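Local coordinates for sulfur carrier protein CysO (Mycobacterium tuberculosis, PDB 3DWG) that probably donates sulfur, in its thiocarboxylated form, to the CysM-dependent pathway of cysteine biosynthesis, at residues C[10-21]-C[35-46]. Numbering follows the deposited sequence.
Sequences ILRPHTGGQKSV and LEANYSGISERL
His14 reaches across to the loop after helix 28-38. His14 CB rests on Ile42 CB at 4.0 Å. With CG anti to the carbonyl carbon (chi1 -65°), the ring continues past Ile42, whose CA lies over one face. His14 ND1 donates an almost straight bond, 168° at the hydrogen, to Ser40 O, 3.3 Å away. His14 CE1 lies 3.6 Å from Gly41 O; glycine suits the positive phi here in the type II turn from Tyr39 to Ile42. At the tip, His14 NE2 accepts from Arg45 NH1 at 3.0 Å, near both the ring and guanidinium planes although these are 54° apart, and CD2 lies beside the same NH1. Imidazole suits this place because it can donate at one nitrogen and accept at the other, so two bonds fix its rotation. In this ubiquitin-like (beta-grasp) fold, the contact joins the 3-10 segment, turn and start of strand 20-23 to the end of helix 28-38, the following turn and helix 42-46. Arg45, bent at chi2 and chi3, folds its guanidinium over Leu11 CD2, while Leu11 CD1 reaches Leu46 CD2 in the core beside Ile86. Farther along, Thr15 CG2 makes a CH-pi contact over one face of the Tyr39 ring, 4.0 Å from its centroid. Branched Val21 touches two residues, CG2 meeting Leu35 CD2, CB and CG1 Tyr39 OH.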
ATOM      1  N   ILE C  10     -16.751  18.533 -22.303  1.00 23.09           N
ATOM      2  CA  ILE C  10     -17.751  19.569 -22.099  1.00 24.72           C
ATOM      3  C   ILE C  10     -17.562  20.812 -23.005  1.00 24.63           C
ATOM      4  O   ILE C  10     -18.533  21.499 -23.306  1.00 25.99           O
ATOM      5  CB  ILE C  10     -17.842  19.929 -20.629  1.00 26.27           C
ATOM      6  CG1 ILE C  10     -19.061  20.780 -20.360  1.00 29.87           C
ATOM      7  CG2 ILE C  10     -16.514  20.576 -20.114  1.00 23.73           C
ATOM      8  CD1 ILE C  10     -19.195  21.207 -18.919  1.00 33.62           C
ATOM      9  N   LEU C  11     -16.341  21.045 -23.461  1.00 24.13           N
ATOM     10  CA  LEU C  11     -16.082  22.228 -24.305  1.00 24.04           C
ATOM     11  C   LEU C  11     -15.955  21.936 -25.780  1.00 25.59           C
ATOM     12  O   LEU C  11     -15.735  22.859 -26.614  1.00 24.15           O
ATOM     13  CB  LEU C  11     -14.822  22.968 -23.839  1.00 23.57           C
ATOM     14  CG  LEU C  11     -14.865  23.539 -22.423  1.00 24.47           C
ATOM     15  CD1 LEU C  11     -13.496  24.132 -22.143  1.00 28.79           C
ATOM     16  CD2 LEU C  11     -16.007  24.587 -22.362  1.00 27.41           C
ATOM     17  N   ARG C  12     -16.061  20.654 -26.138  1.00 24.41           N
ATOM     18  CA  ARG C  12     -15.872  20.262 -27.538  1.00 25.07           C
ATOM     19  C   ARG C  12     -16.956  20.756 -28.529  1.00 25.43           C
ATOM     20  O   ARG C  12     -16.708  20.800 -29.729  1.00 25.59           O
ATOM     21  CB  ARG C  12     -15.703  18.751 -27.608  1.00 25.52           C
ATOM     22  CG  ARG C  12     -14.314  18.309 -27.168  1.00 24.56           C
ATOM     23  CD  ARG C  12     -14.177  16.774 -27.158  1.00 22.80           C
ATOM     24  NE  ARG C  12     -13.159  16.412 -26.178  1.00 25.61           N
ATOM     25  CZ  ARG C  12     -12.889  15.189 -25.753  1.00 28.19           C
ATOM     26  NH1 ARG C  12     -13.551  14.160 -26.256  1.00 25.06           N
ATOM     27  NH2 ARG C  12     -11.943  15.010 -24.828  1.00 24.28           N
ATOM     28  N   PRO C  13     -18.139  21.109 -28.037  1.00 25.90           N
ATOM     29  CA  PRO C  13     -19.057  21.766 -28.980  1.00 27.92           C
ATOM     30  C   PRO C  13     -18.517  23.086 -29.527  1.00 29.19           C
ATOM     31  O   PRO C  13     -19.049  23.585 -30.538  1.00 32.22           O
ATOM     32  CB  PRO C  13     -20.261  22.076 -28.100  1.00 27.85           C
ATOM     33  CG  PRO C  13     -20.272  20.954 -27.114  1.00 27.96           C
ATOM     34  CD  PRO C  13     -18.800  20.906 -26.733  1.00 27.36           C
ATOM     35  N   HIS C  14     -17.513  23.671 -28.871  1.00 28.25           N
ATOM     36  CA  HIS C  14     -16.908  24.912 -29.392  1.00 27.23           C
ATOM     37  C   HIS C  14     -15.841  24.661 -30.405  1.00 27.61           C
ATOM     38  O   HIS C  14     -15.473  25.571 -31.178  1.00 27.46           O
ATOM     39  CB  HIS C  14     -16.336  25.751 -28.250  1.00 28.86           C
ATOM     40  CG  HIS C  14     -17.383  26.239 -27.324  1.00 29.65           C
ATOM     41  ND1 HIS C  14     -18.066  27.416 -27.545  1.00 31.75           N
ATOM     42  CD2 HIS C  14     -17.898  25.707 -26.188  1.00 31.43           C
ATOM     43  CE1 HIS C  14     -18.964  27.581 -26.590  1.00 33.29           C
ATOM     44  NE2 HIS C  14     -18.884  26.559 -25.754  1.00 33.50           N
ATOM     45  N   THR C  15     -15.310  23.449 -30.410  1.00 26.33           N
ATOM     46  CA  THR C  15     -14.202  23.114 -31.267  1.00 26.12           C
ATOM     47  C   THR C  15     -14.612  22.116 -32.352  1.00 27.36           C
ATOM     48  O   THR C  15     -13.772  21.390 -32.841  1.00 28.09           O
ATOM     49  CB  THR C  15     -13.029  22.532 -30.469  1.00 26.23           C
ATOM     50  OG1 THR C  15     -13.498  21.404 -29.679  1.00 25.18           O
ATOM     51  CG2 THR C  15     -12.445  23.594 -29.528  1.00 25.34           C
ATOM     52  N   GLY C  16     -15.886  22.109 -32.730  1.00 28.86           N
ATOM     53  CA  GLY C  16     -16.357  21.171 -33.752  1.00 30.06           C
ATOM     54  C   GLY C  16     -16.157  19.718 -33.364  1.00 30.78           C
ATOM     55  O   GLY C  16     -15.948  18.834 -34.225  1.00 31.31           O
ATOM     56  N   GLY C  17     -16.177  19.465 -32.075  1.00 30.36           N
ATOM     57  CA  GLY C  17     -15.933  18.134 -31.563  1.00 30.15           C
ATOM     58  C   GLY C  17     -14.508  17.669 -31.390  1.00 29.59           C
ATOM     59  O   GLY C  17     -14.281  16.590 -30.945  1.00 29.79           O
ATOM     60  N   GLN C  18     -13.547  18.508 -31.708  1.00 29.09           N
ATOM     61  CA  GLN C  18     -12.157  18.118 -31.684  1.00 29.13           C
ATOM     62  C   GLN C  18     -11.611  18.107 -30.249  1.00 29.09           C
ATOM     63  O   GLN C  18     -11.833  19.018 -29.522  1.00 28.18           O
ATOM     64  CB  GLN C  18     -11.307  19.067 -32.523  1.00 29.71           C
ATOM     65  CG  GLN C  18     -11.631  19.103 -34.018  1.00 29.51           C
ATOM     66  CD  GLN C  18     -10.961  20.278 -34.680  1.00 32.42           C
ATOM     67  OE1 GLN C  18     -11.515  21.358 -34.785  1.00 37.16           O
ATOM     68  NE2 GLN C  18      -9.765  20.078 -35.089  1.00 35.78           N
ATOM     69  N   LYS C  19     -10.849  17.083 -29.911  1.00 28.69           N
ATOM     70  CA  LYS C  19     -10.356  16.921 -28.568  1.00 28.12           C
ATOM     71  C   LYS C  19      -9.039  17.578 -28.342  1.00 28.29           C
ATOM     72  O   LYS C  19      -8.661  17.762 -27.234  1.00 27.38           O
ATOM     73  CB  LYS C  19     -10.333  15.453 -28.136  1.00 29.29           C
ATOM     74  CG  LYS C  19      -9.146  14.646 -28.557  1.00 30.84           C
ATOM     75  CD  LYS C  19      -9.263  13.190 -28.054  1.00 39.59           C
ATOM     76  CE  LYS C  19     -10.700  12.830 -27.787  1.00 44.27           C
ATOM     77  NZ  LYS C  19     -11.027  11.357 -27.688  1.00 50.56           N
ATOM     78  N   SER C  20      -8.338  17.872 -29.427  1.00 26.66           N
ATOM     79  CA  SER C  20      -7.043  18.488 -29.387  1.00 27.12           C
ATOM     80  C   SER C  20      -6.849  19.446 -30.544  1.00 28.15           C
ATOM     81  O   SER C  20      -7.062  19.078 -31.654  1.00 28.32           O
ATOM     82  CB  SER C  20      -5.977  17.428 -29.437  1.00 28.07           C
ATOM     83  OG  SER C  20      -4.714  17.988 -29.480  1.00 30.07           O
ATOM     84  N   VAL C  21      -6.466  20.677 -30.258  1.00 26.34           N
ATOM     85  CA  VAL C  21      -6.381  21.708 -31.269  1.00 25.92           C
ATOM     86  C   VAL C  21      -5.114  22.474 -31.117  1.00 26.51           C
ATOM     87  O   VAL C  21      -4.573  22.493 -30.083  1.00 24.81           O
ATOM     88  CB  VAL C  21      -7.573  22.649 -31.220  1.00 25.71           C
ATOM     89  CG1 VAL C  21      -8.832  21.900 -31.420  1.00 26.55           C
ATOM     90  CG2 VAL C  21      -7.606  23.423 -29.922  1.00 23.61           C
ATOM     91  N   LEU C  35      -7.534  30.836 -29.201  1.00 22.90           N
ATOM     92  CA  LEU C  35      -8.606  29.818 -29.195  1.00 22.39           C
ATOM     93  C   LEU C  35      -9.940  30.467 -29.515  1.00 23.16           C
ATOM     94  O   LEU C  35     -10.729  29.946 -30.307  1.00 23.66           O
ATOM     95  CB  LEU C  35      -8.701  29.122 -27.809  1.00 21.15           C
ATOM     96  CG  LEU C  35      -7.603  28.070 -27.561  1.00 20.61           C
ATOM     97  CD1 LEU C  35      -7.656  27.651 -26.119  1.00 21.06           C
ATOM     98  CD2 LEU C  35      -7.775  26.858 -28.488  1.00 22.94           C
ATOM     99  N   GLU C  36     -10.220  31.593 -28.860  1.00 24.12           N
ATOM    100  CA  GLU C  36     -11.428  32.357 -29.153  1.00 25.76           C
ATOM    101  C   GLU C  36     -11.536  32.793 -30.626  1.00 26.97           C
ATOM    102  O   GLU C  36     -12.636  32.714 -31.233  1.00 26.08           O
ATOM    103  CB  GLU C  36     -11.518  33.591 -28.253  1.00 26.26           C
ATOM    104  CG  GLU C  36     -12.789  34.416 -28.456  1.00 27.95           C
ATOM    105  CD  GLU C  36     -14.072  33.716 -28.033  1.00 30.78           C
ATOM    106  OE1 GLU C  36     -14.062  32.881 -27.093  1.00 31.17           O
ATOM    107  OE2 GLU C  36     -15.112  34.012 -28.649  1.00 34.55           O
ATOM    108  N   ALA C  37     -10.414  33.195 -31.215  1.00 25.89           N
ATOM    109  CA  ALA C  37     -10.413  33.597 -32.665  1.00 27.91           C
ATOM    110  C   ALA C  37     -10.870  32.439 -33.538  1.00 28.49           C
ATOM    111  O   ALA C  37     -11.531  32.650 -34.545  1.00 28.97           O
ATOM    112  CB  ALA C  37      -9.032  34.107 -33.125  1.00 26.48           C
ATOM    113  N   ASN C  38     -10.477  31.206 -33.182  1.00 28.34           N
ATOM    114  CA  ASN C  38     -10.796  30.054 -34.030  1.00 28.23           C
ATOM    115  C   ASN C  38     -12.069  29.308 -33.615  1.00 29.07           C
ATOM    116  O   ASN C  38     -12.678  28.630 -34.450  1.00 29.92           O
ATOM    117  CB  ASN C  38      -9.616  29.080 -34.125  1.00 28.80           C
ATOM    118  CG  ASN C  38      -8.438  29.676 -34.849  1.00 32.49           C
ATOM    119  OD1 ASN C  38      -8.557  30.060 -36.020  1.00 36.45           O
ATOM    120  ND2 ASN C  38      -7.293  29.783 -34.168  1.00 32.29           N
ATOM    121  N   TYR C  39     -12.465  29.476 -32.345  1.00 27.87           N
ATOM    122  CA  TYR C  39     -13.521  28.662 -31.692  1.00 28.11           C
ATOM    123  C   TYR C  39     -14.411  29.545 -30.829  1.00 29.42           C
ATOM    124  O   TYR C  39     -14.366  29.538 -29.578  1.00 28.18           O
ATOM    125  CB  TYR C  39     -12.910  27.485 -30.883  1.00 28.27           C
ATOM    126  CG  TYR C  39     -11.889  26.675 -31.665  1.00 24.82           C
ATOM    127  CD1 TYR C  39     -10.536  26.787 -31.415  1.00 24.38           C
ATOM    128  CD2 TYR C  39     -12.292  25.817 -32.725  1.00 25.77           C
ATOM    129  CE1 TYR C  39      -9.580  26.076 -32.143  1.00 24.92           C
ATOM    130  CE2 TYR C  39     -11.368  25.106 -33.438  1.00 26.07           C
ATOM    131  CZ  TYR C  39     -10.022  25.221 -33.171  1.00 26.88           C
ATOM    132  OH  TYR C  39      -9.110  24.501 -33.895  1.00 28.86           O
ATOM    133  N   SER C  40     -15.232  30.332 -31.518  1.00 30.35           N
ATOM    134  CA  SER C  40     -16.060  31.339 -30.902  1.00 32.73           C
ATOM    135  C   SER C  40     -16.787  30.819 -29.680  1.00 32.61           C
ATOM    136  O   SER C  40     -17.350  29.729 -29.717  1.00 33.97           O
ATOM    137  CB  SER C  40     -17.082  31.814 -31.958  1.00 33.17           C
ATOM    138  OG  SER C  40     -17.756  32.982 -31.536  1.00 38.60           O
ATOM    139  N   GLY C  41     -16.755  31.596 -28.595  1.00 31.86           N
ATOM    140  CA  GLY C  41     -17.522  31.314 -27.383  1.00 30.16           C
ATOM    141  C   GLY C  41     -16.718  30.541 -26.347  1.00 30.43           C
ATOM    142  O   GLY C  41     -17.170  30.381 -25.203  1.00 30.85           O
ATOM    143  N   ILE C  42     -15.541  30.055 -26.734  1.00 28.74           N
ATOM    144  CA  ILE C  42     -14.810  29.153 -25.831  1.00 28.14           C
ATOM    145  C   ILE C  42     -14.267  29.955 -24.652  1.00 26.81           C
ATOM    146  O   ILE C  42     -14.351  29.504 -23.541  1.00 26.80           O
ATOM    147  CB  ILE C  42     -13.731  28.260 -26.542  1.00 27.35           C
ATOM    148  CG1 ILE C  42     -13.352  27.055 -25.655  1.00 29.63           C
ATOM    149  CG2 ILE C  42     -12.472  29.062 -27.018  1.00 28.66           C
ATOM    150  CD1 ILE C  42     -12.473  26.028 -26.325  1.00 28.82           C
ATOM    151  N   SER C  43     -13.751  31.167 -24.883  1.00 28.04           N
ATOM    152  CA  SER C  43     -13.112  31.891 -23.771  1.00 27.64           C
ATOM    153  C   SER C  43     -14.076  32.225 -22.644  1.00 28.02           C
ATOM    154  O   SER C  43     -13.721  32.111 -21.473  1.00 28.27           O
ATOM    155  CB  SER C  43     -12.373  33.146 -24.231  1.00 28.38           C
ATOM    156  OG  SER C  43     -13.243  33.964 -24.943  1.00 31.31           O
ATOM    157  N   GLU C  44     -15.312  32.604 -22.983  1.00 27.04           N
ATOM    158  CA  GLU C  44     -16.304  32.890 -21.980  1.00 27.67           C
ATOM    159  C   GLU C  44     -16.575  31.695 -21.048  1.00 27.84           C
ATOM    160  O   GLU C  44     -16.915  31.894 -19.876  1.00 28.94           O
ATOM    161  CB  GLU C  44     -17.610  33.345 -22.642  1.00 28.33           C
ATOM    162  N   ARG C  45     -16.439  30.478 -21.577  1.00 28.12           N
ATOM    163  CA  ARG C  45     -16.594  29.261 -20.774  1.00 27.29           C
ATOM    164  C   ARG C  45     -15.462  29.017 -19.782  1.00 26.41           C
ATOM    165  O   ARG C  45     -15.636  28.341 -18.759  1.00 26.03           O
ATOM    166  CB  ARG C  45     -16.713  28.018 -21.684  1.00 28.00           C
ATOM    167  CG  ARG C  45     -17.754  28.082 -22.819  1.00 31.95           C
ATOM    168  CD  ARG C  45     -19.181  27.951 -22.337  1.00 39.11           C
ATOM    169  NE  ARG C  45     -19.399  26.777 -21.461  1.00 43.19           N
ATOM    170  CZ  ARG C  45     -19.633  25.523 -21.862  1.00 46.07           C
ATOM    171  NH1 ARG C  45     -19.653  25.192 -23.161  1.00 44.84           N
ATOM    172  NH2 ARG C  45     -19.816  24.575 -20.943  1.00 47.47           N
ATOM    173  N   LEU C  46     -14.293  29.588 -20.067  1.00 23.97           N
ATOM    174  CA  LEU C  46     -13.123  29.445 -19.210  1.00 23.66           C
ATOM    175  C   LEU C  46     -13.063  30.474 -18.095  1.00 25.29           C
ATOM    176  O   LEU C  46     -12.387  30.287 -17.077  1.00 25.01           O
ATOM    177  CB  LEU C  46     -11.863  29.586 -20.066  1.00 22.55           C
ATOM    178  CG  LEU C  46     -11.698  28.603 -21.223  1.00 18.96           C
ATOM    179  CD1 LEU C  46     -10.384  28.849 -21.913  1.00 23.32           C
ATOM    180  CD2 LEU C  46     -11.721  27.149 -20.628  1.00 20.94           C
TER
HETATM  181  O   HOH W   1     -17.627  27.747 -31.545  1.00 41.36           O